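Phosphodiesterase (Salpingoeca rosetta, PDB 7D7P) is a member of the metal-binding phosphodiesterase family of the HD clan, with an all-helical fold that carries zinc and magnesium ions. Local coordinates at residues Lys88-Arg91 / Lys92-Lys96; Ser125-Thr128 / Glu129-Glu133; Glu135-Ala138 / Met139-Ala143; Val209-Asn212 / Cys213-Thr217; Phe336-Asp339 / Thr340-Ala343. All coordinates share one frame; numbering follows the deposited sequence.

Contact 1 of 5, residues Lys88-Arg91 / Lys92-Lys96; sequences KKLR and KWLQK
Leu90 and Trp93 meet on the buried flank of helix 87-99, where Leu90 CD1 lies 3.9 Å from Trp93 CE3 and almost as near to CZ3. The leucine methyl thus comes against the six-membered ring of the indole, the two side chains running obliquely to one another. In both residues CG stands anti to the backbone N (chi1 176° in Leu90, 169° in Trp93), and, three residues apart on the helix, the two groups come together on one flank. The backbone joins this packing: Leu90 O sits at the rim of the indole, near its plane, 3.8 Å from Trp93 CE3. That oxygen also accepts the N-H of Leu94 at 2.9 Å and is covered by Leu94 CG at 3.3 Å.

These are i to i+3 and i to i+4 contacts of an amphipathic alpha helix, and the regular backbone ladder runs beneath them, its shortest rung being Trp93 N to Lys89 O at 2.7 Å. Trp93 packs on Ile141 and Leu144 of helix 133-145, while Leu90 and Leu94 reach Phe74 and Cys70 of helix 63-76.

The solvent side is built differently, from long polar chains with few contacts between them. Lys92 bends at chi2 and chi3 and so curls its ammonium toward the next turn, where NZ donates to OE1 of the extended Gln95 over 3.0 Å, in the carbonyl plane. Arg91 stretches outward, touching the next segment mainly through CB and its backbone. Lys89, at the border of the two sides, forms a salt bridge with Glu196.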
loop_
_atom_site.group_PDB
_atom_site.type_symbol
_atom_site.label_atom_id
_atom_site.label_comp_id
_atom_site.label_asym_id
_atom_site.label_seq_id
_atom_site.Cartn_x
_atom_site.Cartn_y
_atom_site.Cartn_z
ATOM N N LYS A 88 -9.097 -37.260 30.267
ATOM C CA LYS A 88 -8.205 -36.914 31.367
ATOM C C LYS A 88 -6.793 -36.630 30.869
ATOM O O LYS A 88 -6.102 -35.770 31.426
ATOM C CB LYS A 88 -8.192 -38.033 32.410
ATOM C CG LYS A 88 -9.560 -38.330 33.004
ATOM C CD LYS A 88 -9.456 -39.197 34.250
ATOM C CE LYS A 88 -8.703 -40.485 33.966
ATOM N NZ LYS A 88 -9.365 -41.296 32.907
ATOM N N LYS A 89 -6.351 -37.331 29.823
ATOM C CA LYS A 89 -5.047 -37.029 29.241
ATOM C C LYS A 89 -5.093 -35.743 28.426
ATOM O O LYS A 89 -4.125 -34.973 28.420
ATOM C CB LYS A 89 -4.569 -38.197 28.380
ATOM C CG LYS A 89 -4.378 -39.484 29.160
ATOM C CD LYS A 89 -3.652 -40.531 28.338
ATOM C CE LYS A 89 -3.431 -41.799 29.148
ATOM N NZ LYS A 89 -2.514 -42.747 28.457
ATOM N N LEU A 90 -6.207 -35.493 27.732
ATOM C CA LEU A 90 -6.356 -34.237 27.006
ATOM C C LEU A 90 -6.269 -33.042 27.949
ATOM O O LEU A 90 -5.574 -32.062 27.659
ATOM C CB LEU A 90 -7.681 -34.226 26.243
ATOM C CG LEU A 90 -8.016 -32.921 25.512
ATOM C CD1 LEU A 90 -7.071 -32.693 24.342
ATOM C CD2 LEU A 90 -9.465 -32.908 25.047
ATOM N N ARG A 91 -6.950 -33.114 29.097
ATOM C CA ARG A 91 -6.911 -32.006 30.046
ATOM C C ARG A 91 -5.546 -31.894 30.715
ATOM O O ARG A 91 -5.076 -30.784 30.993
ATOM C CB ARG A 91 -8.015 -32.172 31.089
ATOM C CG ARG A 91 -9.412 -32.058 30.501
ATOM C CD ARG A 91 -10.490 -32.256 31.555
ATOM N NE ARG A 91 -11.827 -32.081 30.993
ATOM C CZ ARG A 91 -12.417 -30.902 30.827
ATOM N NH1 ARG A 91 -11.789 -29.788 31.180
ATOM N NH2 ARG A 91 -13.633 -30.836 30.304
ATOM N N LYS A 92 -4.897 -33.030 30.985
ATOM C CA LYS A 92 -3.548 -32.993 31.543
ATOM C C LYS A 92 -2.553 -32.435 30.532
ATOM O O LYS A 92 -1.659 -31.660 30.892
ATOM C CB LYS A 92 -3.131 -34.393 31.998
ATOM C CG LYS A 92 -1.786 -34.448 32.707
ATOM C CD LYS A 92 -1.779 -33.584 33.961
ATOM C CE LYS A 92 -2.803 -34.072 34.978
ATOM N NZ LYS A 92 -2.929 -33.140 36.136
ATOM N N TRP A 93 -2.697 -32.817 29.261
ATOM C CA TRP A 93 -1.860 -32.242 28.211
ATOM C C TRP A 93 -2.086 -30.738 28.090
ATOM O O TRP A 93 -1.125 -29.965 27.992
ATOM C CB TRP A 93 -2.144 -32.950 26.885
ATOM C CG TRP A 93 -1.537 -32.294 25.682
ATOM C CD1 TRP A 93 -0.237 -32.369 25.275
ATOM C CD2 TRP A 93 -2.212 -31.474 24.719
ATOM N NE1 TRP A 93 -0.059 -31.642 24.122
ATOM C CE2 TRP A 93 -1.256 -31.082 23.761
ATOM C CE3 TRP A 93 -3.531 -31.030 24.578
ATOM C CZ2 TRP A 93 -1.577 -30.268 22.675
ATOM C CZ3 TRP A 93 -3.849 -30.220 23.499
ATOM C CH2 TRP A 93 -2.875 -29.850 22.562
ATOM N N LEU A 94 -3.349 -30.306 28.112
ATOM C CA LEU A 94 -3.655 -28.878 28.068
ATOM C C LEU A 94 -2.969 -28.128 29.202
ATOM O O LEU A 94 -2.392 -27.056 28.990
ATOM C CB LEU A 94 -5.168 -28.664 28.129
ATOM C CG LEU A 94 -5.953 -28.931 26.849
ATOM C CD1 LEU A 94 -7.447 -28.766 27.088
ATOM C CD2 LEU A 94 -5.480 -27.999 25.757
ATOM N N GLN A 95 -3.026 -28.678 30.417
ATOM C CA GLN A 95 -2.363 -28.045 31.553
ATOM C C GLN A 95 -0.856 -27.963 31.340
ATOM O O GLN A 95 -0.244 -26.918 31.588
ATOM C CB GLN A 95 -2.684 -28.816 32.833
ATOM C CG GLN A 95 -1.996 -28.279 34.075
ATOM C CD GLN A 95 -2.326 -29.088 35.316
ATOM O OE1 GLN A 95 -2.377 -30.318 35.275
ATOM N NE2 GLN A 95 -2.568 -28.399 36.426
ATOM N N LYS A 96 -0.241 -29.055 30.879
ATOM C CA LYS A 96 1.202 -29.046 30.662
ATOM C C LYS A 96 1.595 -28.076 29.552
ATOM O O LYS A 96 2.660 -27.455 29.628
ATOM C CB LYS A 96 1.698 -30.454 30.340
ATOM C CG LYS A 96 3.210 -30.567 30.219
ATOM C CD LYS A 96 3.906 -30.240 31.532
ATOM C CE LYS A 96 5.405 -30.498 31.444
ATOM N NZ LYS A 96 6.057 -30.484 32.786
#

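Contact 2 of 5, residues Ser125-Thr128 / Glu129-Glu133; sequences SVAT and EFITE
The ring of Phe130 lies with one face over the backbone of Ala127. Ala127 CA approaches that face in a CH-pi contact, 3.9 Å from the ring centroid and 27° off the normal, displaced toward the rim. Ala127 CB adds to it, 3.7 Å from Phe130 CZ, and Val126 O comes in obliquely, 3.1 Å from Phe130 CE2. The ring can fold back in this way because Phe130 CG is placed between its own backbone N and carbonyl carbon (chi1 58°).

Beneath the ring, one polar atom ties the two segments together: Ala127 O takes two backbone N-H groups. Ile131 N donates over 3.1 Å, nearly along the C=O axis, whereas Phe130 N, at 3.3 Å, comes from well above the carbonyl plane. Ile131 also leans its CG2 on this oxygen, at 3.1 Å from Ala127 O, and shields it further. On the more open side, near Thr128 and the exposed Glu129, a water takes over the bridging: it donates to Val126 O at 2.7 Å and accepts from Glu129 N at 2.8 Å.

The apolar side chains settle on helix 245-260, Val126 on Leu255 and Ile131 on Leu252, with Arg248 beside Phe130. The Phe130 N bond to Ala127 O closes a type I beta turn through Thr128 and Glu129, and the Ile131 bond overlaps it. This is a compact connection between helices 109-126 and 133-145, the second of which opens with Thr132 as its N-cap, OG1 accepting from Glu135 N.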
loop_
_atom_site.group_PDB
_atom_site.type_symbol
_atom_site.label_atom_id
_atom_site.label_comp_id
_atom_site.label_asym_id
_atom_site.label_seq_id
_atom_site.Cartn_x
_atom_site.Cartn_y
_atom_site.Cartn_z
ATOM N N SER A 125 -13.875 -23.499 7.504
ATOM C CA SER A 125 -14.354 -22.707 6.378
ATOM C C SER A 125 -13.934 -23.290 5.032
ATOM O O SER A 125 -14.710 -23.238 4.072
ATOM C CB SER A 125 -13.864 -21.262 6.509
ATOM O OG SER A 125 -14.284 -20.690 7.735
ATOM N N VAL A 126 -12.718 -23.825 4.925
ATOM C CA VAL A 126 -12.179 -24.176 3.606
ATOM C C VAL A 126 -11.655 -25.601 3.509
ATOM O O VAL A 126 -11.436 -26.084 2.382
ATOM C CB VAL A 126 -11.072 -23.180 3.191
ATOM C CG1 VAL A 126 -11.589 -21.752 3.201
ATOM C CG2 VAL A 126 -9.854 -23.327 4.091
ATOM N N ALA A 127 -11.420 -26.327 4.601
ATOM C CA ALA A 127 -10.682 -27.583 4.535
ATOM C C ALA A 127 -11.531 -28.825 4.780
ATOM O O ALA A 127 -10.988 -29.933 4.759
ATOM C CB ALA A 127 -9.519 -27.565 5.535
ATOM N N THR A 128 -12.841 -28.679 4.992
ATOM C CA THR A 128 -13.657 -29.818 5.405
ATOM C C THR A 128 -13.647 -30.963 4.397
ATOM O O THR A 128 -13.928 -32.106 4.778
ATOM C CB THR A 128 -15.104 -29.384 5.646
ATOM O OG1 THR A 128 -15.654 -28.854 4.434
ATOM C CG2 THR A 128 -15.171 -28.330 6.736
ATOM N N GLU A 129 -13.329 -30.701 3.130
ATOM C CA GLU A 129 -13.478 -31.712 2.094
ATOM C C GLU A 129 -12.159 -32.269 1.573
ATOM O O GLU A 129 -12.179 -33.111 0.670
ATOM C CB GLU A 129 -14.306 -31.151 0.931
ATOM C CG GLU A 129 -15.773 -30.921 1.288
ATOM C CD GLU A 129 -16.706 -31.090 0.102
ATOM O OE1 GLU A 129 -16.208 -31.324 -1.020
ATOM O OE2 GLU A 129 -17.937 -30.985 0.293
ATOM N N PHE A 130 -11.014 -31.840 2.108
ATOM C CA PHE A 130 -9.750 -32.472 1.745
ATOM C C PHE A 130 -8.855 -32.831 2.922
ATOM O O PHE A 130 -8.042 -33.753 2.781
ATOM C CB PHE A 130 -8.957 -31.599 0.752
ATOM C CG PHE A 130 -8.642 -30.207 1.243
ATOM C CD1 PHE A 130 -7.560 -29.974 2.078
ATOM C CD2 PHE A 130 -9.403 -29.126 0.828
ATOM C CE1 PHE A 130 -7.262 -28.693 2.513
ATOM C CE2 PHE A 130 -9.108 -27.843 1.258
ATOM C CZ PHE A 130 -8.036 -27.628 2.102
ATOM N N ILE A 131 -8.974 -32.164 4.072
ATOM C CA ILE A 131 -8.143 -32.517 5.217
ATOM C C ILE A 131 -8.556 -33.884 5.748
ATOM O O ILE A 131 -9.742 -34.245 5.744
ATOM C CB ILE A 131 -8.229 -31.437 6.312
ATOM C CG1 ILE A 131 -7.063 -31.578 7.294
ATOM C CG2 ILE A 131 -9.550 -31.509 7.066
ATOM C CD1 ILE A 131 -7.024 -30.501 8.360
ATOM N N THR A 132 -7.574 -34.664 6.187
ATOM C CA THR A 132 -7.850 -35.965 6.774
ATOM C C THR A 132 -8.051 -35.836 8.280
ATOM O O THR A 132 -7.748 -34.810 8.893
ATOM C CB THR A 132 -6.720 -36.953 6.473
ATOM O OG1 THR A 132 -5.622 -36.714 7.366
ATOM C CG2 THR A 132 -6.247 -36.805 5.033
ATOM N N GLU A 133 -8.570 -36.911 8.877
ATOM C CA GLU A 133 -8.824 -36.916 10.314
ATOM C C GLU A 133 -7.534 -36.760 11.107
ATOM O O GLU A 133 -7.493 -36.023 12.098
ATOM C CB GLU A 133 -9.541 -38.206 10.710
ATOM C CG GLU A 133 -10.280 -38.118 12.029
ATOM C CD GLU A 133 -11.483 -37.205 11.953
ATOM O OE1 GLU A 133 -12.188 -37.235 10.921
ATOM O OE2 GLU A 133 -11.724 -36.454 12.922
HETATM O O HOH W 1 -12.927 -28.229 1.786
#

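Contact 3 of 5, residues Glu135-Ala138 / Met139-Ala143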
loop_
_atom_site.group_PDB
_atom_site.type_symbol
_atom_site.label_atom_id
_atom_site.label_comp_id
_atom_site.label_asym_id
_atom_site.label_seq_id
_atom_site.Cartn_x
_atom_site.Cartn_y
_atom_site.Cartn_z
ATOM N N GLU A 135 -4.681 -35.381 10.046
ATOM C CA GLU A 135 -4.161 -34.034 9.833
ATOM C C GLU A 135 -4.953 -32.994 10.617
ATOM O O GLU A 135 -4.387 -31.984 11.047
ATOM C CB GLU A 135 -4.165 -33.697 8.340
ATOM C CG GLU A 135 -3.189 -34.528 7.513
ATOM C CD GLU A 135 -3.487 -34.481 6.026
ATOM O OE1 GLU A 135 -4.540 -33.927 5.640
ATOM O OE2 GLU A 135 -2.670 -35.008 5.242
ATOM N N LEU A 136 -6.252 -33.221 10.817
ATOM C CA LEU A 136 -7.048 -32.300 11.622
ATOM C C LEU A 136 -6.580 -32.299 13.071
ATOM O O LEU A 136 -6.387 -31.235 13.672
ATOM C CB LEU A 136 -8.529 -32.669 11.535
ATOM C CG LEU A 136 -9.490 -31.823 12.371
ATOM C CD1 LEU A 136 -9.453 -30.366 11.930
ATOM C CD2 LEU A 136 -10.907 -32.381 12.291
ATOM N N LEU A 137 -6.393 -33.490 13.650
ATOM C CA LEU A 137 -5.850 -33.582 15.001
ATOM C C LEU A 137 -4.467 -32.950 15.081
ATOM O O LEU A 137 -4.139 -32.281 16.067
ATOM C CB LEU A 137 -5.799 -35.045 15.445
ATOM C CG LEU A 137 -5.121 -35.353 16.782
ATOM C CD1 LEU A 137 -5.889 -34.725 17.937
ATOM C CD2 LEU A 137 -4.980 -36.858 16.980
ATOM N N ALA A 138 -3.645 -33.142 14.044
ATOM C CA ALA A 138 -2.307 -32.558 14.038
ATOM C C ALA A 138 -2.352 -31.035 14.000
ATOM O O ALA A 138 -1.495 -30.377 14.601
ATOM C CB ALA A 138 -1.506 -33.087 12.847
ATOM N N MET A 139 -3.329 -30.456 13.299
ATOM C CA MET A 139 -3.405 -29.001 13.220
ATOM C C MET A 139 -3.796 -28.393 14.562
ATOM O O MET A 139 -3.328 -27.304 14.914
ATOM C CB MET A 139 -4.389 -28.584 12.129
ATOM C CG MET A 139 -3.905 -28.902 10.719
ATOM S SD MET A 139 -2.332 -28.105 10.337
ATOM C CE MET A 139 -2.851 -26.391 10.273
ATOM N N LEU A 140 -4.650 -29.082 15.324
ATOM C CA LEU A 140 -5.029 -28.586 16.645
ATOM C C LEU A 140 -3.845 -28.603 17.604
ATOM O O LEU A 140 -3.635 -27.646 18.357
ATOM C CB LEU A 140 -6.185 -29.414 17.210
ATOM C CG LEU A 140 -7.478 -29.470 16.390
ATOM C CD1 LEU A 140 -8.599 -30.132 17.190
ATOM C CD2 LEU A 140 -7.890 -28.082 15.929
ATOM N N ILE A 141 -3.063 -29.686 17.592
ATOM C CA ILE A 141 -1.895 -29.773 18.465
ATOM C C ILE A 141 -0.839 -28.755 18.051
ATOM O O ILE A 141 -0.252 -28.072 18.898
ATOM C CB ILE A 141 -1.331 -31.207 18.458
ATOM C CG1 ILE A 141 -2.357 -32.189 19.029
ATOM C CG2 ILE A 141 -0.023 -31.275 19.237
ATOM C CD1 ILE A 141 -1.963 -33.647 18.867
ATOM N N ALA A 142 -0.587 -28.633 16.745
ATOM C CA ALA A 142 0.440 -27.710 16.271
ATOM C C ALA A 142 0.097 -26.267 16.620
ATOM O O ALA A 142 0.976 -25.496 17.026
ATOM C CB ALA A 142 0.625 -27.862 14.762
ATOM N N ALA A 143 -1.174 -25.882 16.467
ATOM C CA ALA A 143 -1.569 -24.500 16.731
ATOM C C ALA A 143 -1.365 -24.134 18.196
ATOM O O ALA A 143 -0.883 -23.038 18.510
ATOM C CB ALA A 143 -3.028 -24.284 16.326
#
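Leu137 and Ile141, one turn apart, set their side chains at a slant to each other, and Ile141 CD1 is 4.2 Å from Leu137 CG. The first torsions differ: Leu137 CG is anti to the backbone N (chi1 174°), while Ile141 CG1 is anti to the carbonyl carbon (chi1 -63°) and leans back over the preceding turn. Ile141 CG1 thereby comes within 3.5 Å of Leu137 O, which also accepts from Ile141 N at 3.2 Å. Met139 doubles back more strongly. Its CG rests 3.1 Å from Glu135 O, and bends at chi2 and chi3 turn the thioether away from Leu137 and Ile141. Ala142 CB lies 3.3 Å from Ala138 O.

Glu135 is the one ionisable side chain here. It is buried, but salt bridges to Arg205 and Arg248 engage both carboxylate oxygens, which would probably favour its charged form. Farther along, Ala143 O bonds to ND1 of the zinc ligand His146, a second-shell link between this helix and the metal site; the side chain of Ala142 is about 11 Å from the zinc ion.

Helix 133-145 is enclosed on several flanks: Leu136 and Leu140 touch helix 109-126, Ala138 faces helix 200-215, and Met139 reaches Leu252 and Leu256 of helix 245-260.

Contact 4 of 5, residues Val209-Asn212 / Cys213-Thr217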
loop_
_atom_site.group_PDB
_atom_site.type_symbol
_atom_site.label_atom_id
_atom_site.label_comp_id
_atom_site.label_asym_id
_atom_site.label_seq_id
_atom_site.Cartn_x
_atom_site.Cartn_y
_atom_site.Cartn_z
ATOM N N VAL A 209 3.157 -33.352 9.786
ATOM C CA VAL A 209 2.314 -32.169 9.656
ATOM C C VAL A 209 2.658 -31.143 10.730
ATOM O O VAL A 209 2.757 -29.943 10.450
ATOM C CB VAL A 209 0.827 -32.567 9.704
ATOM C CG1 VAL A 209 -0.048 -31.342 9.912
ATOM C CG2 VAL A 209 0.429 -33.292 8.426
ATOM N N ILE A 210 2.851 -31.596 11.972
ATOM C CA ILE A 210 3.157 -30.679 13.067
ATOM C C ILE A 210 4.504 -30.002 12.838
ATOM O O ILE A 210 4.639 -28.785 13.010
ATOM C CB ILE A 210 3.121 -31.422 14.415
ATOM C CG1 ILE A 210 1.682 -31.800 14.779
ATOM C CG2 ILE A 210 3.753 -30.572 15.511
ATOM C CD1 ILE A 210 1.579 -32.744 15.962
ATOM N N ILE A 211 5.518 -30.780 12.449
ATOM C CA ILE A 211 6.850 -30.218 12.231
ATOM C C ILE A 211 6.812 -29.175 11.121
ATOM O O ILE A 211 7.280 -28.041 11.292
ATOM C CB ILE A 211 7.863 -31.334 11.921
ATOM C CG1 ILE A 211 8.146 -32.173 13.171
ATOM C CG2 ILE A 211 9.159 -30.740 11.364
ATOM C CD1 ILE A 211 8.915 -33.457 12.887
ATOM N N ASN A 212 6.243 -29.539 9.967
ATOM C CA ASN A 212 6.251 -28.637 8.821
ATOM C C ASN A 212 5.448 -27.373 9.099
ATOM O O ASN A 212 5.850 -26.276 8.697
ATOM C CB ASN A 212 5.708 -29.349 7.581
ATOM C CG ASN A 212 5.788 -28.488 6.331
ATOM O OD1 ASN A 212 4.811 -27.851 5.936
ATOM N ND2 ASN A 212 6.959 -28.464 5.704
ATOM N N CYS A 213 4.315 -27.498 9.789
ATOM C CA CYS A 213 3.473 -26.328 10.014
ATOM C C CYS A 213 4.092 -25.385 11.039
ATOM O O CYS A 213 4.053 -24.163 10.858
ATOM C CB CYS A 213 2.067 -26.760 10.433
ATOM S SG CYS A 213 1.086 -27.428 9.055
ATOM N N ILE A 214 4.682 -25.928 12.110
ATOM C CA ILE A 214 5.317 -25.066 13.105
ATOM C C ILE A 214 6.558 -24.394 12.525
ATOM O O ILE A 214 6.792 -23.198 12.745
ATOM C CB ILE A 214 5.647 -25.864 14.380
ATOM C CG1 ILE A 214 4.363 -26.211 15.137
ATOM C CG2 ILE A 214 6.592 -25.074 15.282
ATOM C CD1 ILE A 214 4.588 -27.059 16.377
ATOM N N LEU A 215 7.370 -25.143 11.773
ATOM C CA LEU A 215 8.556 -24.551 11.160
ATOM C C LEU A 215 8.187 -23.476 10.148
ATOM O O LEU A 215 8.960 -22.534 9.931
ATOM C CB LEU A 215 9.408 -25.632 10.494
ATOM C CG LEU A 215 10.236 -26.538 11.409
ATOM C CD1 LEU A 215 11.003 -27.564 10.590
ATOM C CD2 LEU A 215 11.188 -25.719 12.271
ATOM N N ASN A 216 7.017 -23.591 9.523
ATOM C CA ASN A 216 6.569 -22.579 8.575
ATOM C C ASN A 216 5.926 -21.372 9.249
ATOM O O ASN A 216 5.514 -20.442 8.546
ATOM C CB ASN A 216 5.601 -23.194 7.562
ATOM C CG ASN A 216 6.313 -23.699 6.319
ATOM O OD1 ASN A 216 6.749 -22.911 5.478
ATOM N ND2 ASN A 216 6.448 -25.015 6.204
ATOM N N THR A 217 5.834 -21.348 10.579
ATOM C CA THR A 217 5.474 -20.114 11.265
ATOM C C THR A 217 6.655 -19.161 11.388
ATOM O O THR A 217 6.476 -18.036 11.867
ATOM C CB THR A 217 4.898 -20.403 12.655
ATOM O OG1 THR A 217 5.897 -21.013 13.479
ATOM C CG2 THR A 217 3.683 -21.323 12.554
HETATM O O HOH W 2 7.632 -26.164 3.660
#
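Asn212 O is gripped twice by Asn216: the backbone N donates to it over 3.0 Å and the side-chain ND2 over 2.9 Å, the two arriving from opposite faces of the carbonyl plane. This bifurcated acceptor lies at the C-terminal turn of helix 200-215, where a side-chain amide folds back to share a carbonyl with its own main chain. With CG anti to the backbone N (chi1 -176°), the Asn212 amide crosses that of Asn216 at a slant, the planes 57° apart. A water joins them, accepting from ND2 of both residues. The other end of the Asn216 amide is also engaged, OD1 bonding to Lys225.

Apolar pairs line the other sides of these turns. Ile210 and Ile214 lie side by side and point the same way, Ile210 CG2 being 3.7 Å from Ile214 CD1. Ile211 and Leu215 repeat the pattern, with Ile211 CG2 and Leu215 CD1 3.8 Å apart. Cys213 turns SG back toward the preceding turn, 4.2 Å from Val209 CG1. Val209 and Ile210 pack on Ala138 of helix 133-145, and Ile211 on Ser180 of helix 174-187. The side chain of Ile214 is about 7 Å from the magnesium ion, which places the end of the helix close to the metal centre. Just beyond, Thr217 N bonds to Ile214 O at 3.0 Å.

Contact 5 of 5, residues Phe336-Asp339 / Thr340-Ala343; sequences FLLD and TIDA
The N-terminal part of the long helix 336-359 is bound by i+4 to i backbone bonds. The first, Thr340 N to Phe336 O, is weak at 3.4 Å; those after it are of normal length, with Ile341 N to Leu337 O at 2.8 Å. Ile341 also covers that acceptor. Its CG1, anti to the carbonyl carbon (chi1 -72°), leans back to 3.3 Å from Leu337 O. The side chains of Leu338 and Ile341 meet more loosely, through Leu338 CD2 and Ile341 CD1 at 4.4 Å.

Asp342 bends back in the same sense. Leu338 O sits over the flat face of its carboxylate, 3.2 Å from Asp342 CG; both groups are acceptors, and this is not a hydrogen bond. OD1 has a salt bridge to Lys321, which would offset the negative charge. Asp342 OD2 also lies close to Glu287 of the second subunit, a like-charged neighbour that might raise the proton affinity of either carboxylate.

This part of the helix packs on helix 305-330, with Leu338 on His324 and Ser328 and Ile341 on Ile316 and His324. Leu337 touches Trp54 and Ile265 in loops, and Phe336 makes an edge-to-face stack with the ring of Trp54.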
loop_
_atom_site.group_PDB
_atom_site.type_symbol
_atom_site.label_atom_id
_atom_site.label_comp_id
_atom_site.label_asym_id
_atom_site.label_seq_id
_atom_site.Cartn_x
_atom_site.Cartn_y
_atom_site.Cartn_z
ATOM N N PHE A 336 -13.864 -12.157 2.995
ATOM C CA PHE A 336 -14.399 -11.203 3.959
ATOM C C PHE A 336 -13.329 -10.703 4.919
ATOM O O PHE A 336 -13.488 -9.622 5.498
ATOM C CB PHE A 336 -15.559 -11.824 4.745
ATOM C CG PHE A 336 -15.150 -12.961 5.645
ATOM C CD1 PHE A 336 -15.097 -14.259 5.162
ATOM C CD2 PHE A 336 -14.831 -12.733 6.975
ATOM C CE1 PHE A 336 -14.725 -15.307 5.984
ATOM C CE2 PHE A 336 -14.457 -13.775 7.803
ATOM C CZ PHE A 336 -14.405 -15.065 7.307
ATOM N N LEU A 337 -12.245 -11.465 5.100
ATOM C CA LEU A 337 -11.141 -11.013 5.940
ATOM C C LEU A 337 -10.463 -9.778 5.362
ATOM O O LEU A 337 -9.910 -8.969 6.116
ATOM C CB LEU A 337 -10.122 -12.140 6.119
ATOM C CG LEU A 337 -10.661 -13.404 6.791
ATOM C CD1 LEU A 337 -9.718 -14.581 6.584
ATOM C CD2 LEU A 337 -10.904 -13.152 8.272
ATOM N N LEU A 338 -10.487 -9.618 4.035
ATOM C CA LEU A 338 -9.905 -8.428 3.425
ATOM C C LEU A 338 -10.653 -7.167 3.838
ATOM O O LEU A 338 -10.044 -6.097 3.961
ATOM C CB LEU A 338 -9.895 -8.568 1.902
ATOM C CG LEU A 338 -8.837 -9.511 1.323
ATOM C CD1 LEU A 338 -9.055 -9.723 -0.166
ATOM C CD2 LEU A 338 -7.442 -8.970 1.588
ATOM N N ASP A 339 -11.967 -7.271 4.056
ATOM C CA ASP A 339 -12.731 -6.131 4.552
ATOM C C ASP A 339 -12.397 -5.823 6.006
ATOM O O ASP A 339 -12.412 -4.655 6.408
ATOM C CB ASP A 339 -14.229 -6.388 4.394
ATOM C CG ASP A 339 -14.643 -6.559 2.943
ATOM O OD1 ASP A 339 -14.017 -5.928 2.066
ATOM O OD2 ASP A 339 -15.594 -7.325 2.679
ATOM N N THR A 340 -12.104 -6.851 6.808
ATOM C CA THR A 340 -11.647 -6.609 8.173
ATOM C C THR A 340 -10.267 -5.963 8.179
ATOM O O THR A 340 -10.017 -5.020 8.939
ATOM C CB THR A 340 -11.627 -7.917 8.966
ATOM O OG1 THR A 340 -12.945 -8.480 9.001
ATOM C CG2 THR A 340 -11.149 -7.671 10.388
ATOM N N ILE A 341 -9.362 -6.455 7.332
ATOM C CA ILE A 341 -8.024 -5.877 7.241
ATOM C C ILE A 341 -8.100 -4.412 6.827
ATOM O O ILE A 341 -7.390 -3.560 7.376
ATOM C CB ILE A 341 -7.161 -6.707 6.270
ATOM C CG1 ILE A 341 -6.792 -8.053 6.901
ATOM C CG2 ILE A 341 -5.911 -5.942 5.863
ATOM C CD1 ILE A 341 -6.353 -9.096 5.900
ATOM N N ASP A 342 -8.973 -4.090 5.869
ATOM C CA ASP A 342 -9.082 -2.711 5.400
ATOM C C ASP A 342 -9.653 -1.794 6.476
ATOM O O ASP A 342 -9.182 -0.663 6.645
ATOM C CB ASP A 342 -9.937 -2.655 4.134
ATOM C CG ASP A 342 -9.196 -3.158 2.910
ATOM O OD1 ASP A 342 -7.961 -3.329 2.991
ATOM O OD2 ASP A 342 -9.848 -3.390 1.869
ATOM N N ALA A 343 -10.665 -2.260 7.212
ATOM C CA ALA A 343 -11.230 -1.447 8.286
ATOM C C ALA A 343 -10.183 -1.129 9.347
ATOM O O ALA A 343 -10.095 0.010 9.821
ATOM C CB ALA A 343 -12.432 -2.157 8.909
#

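Contact 3 is wholly buried and touches three others: Trp93 of contact 1 rests on Ile141, Ile131 of contact 2 on Leu136, and Cys213 of contact 4 on Met139. Contacts 1, 2, 4 and 5 are partly buried, and contact 4 adjoins contact 3 on the side of the metals, with centres about 10 Å apart. Contact 1 pairs an apolar flank with lysine and glutamine chemistry, and contact 2 replaces helical regularity with a turn and a bridging water. Contact 5 stands apart, its centre about 36 Å from that of contact 1 across the chain's centre, and alone among them comes near the second subunit.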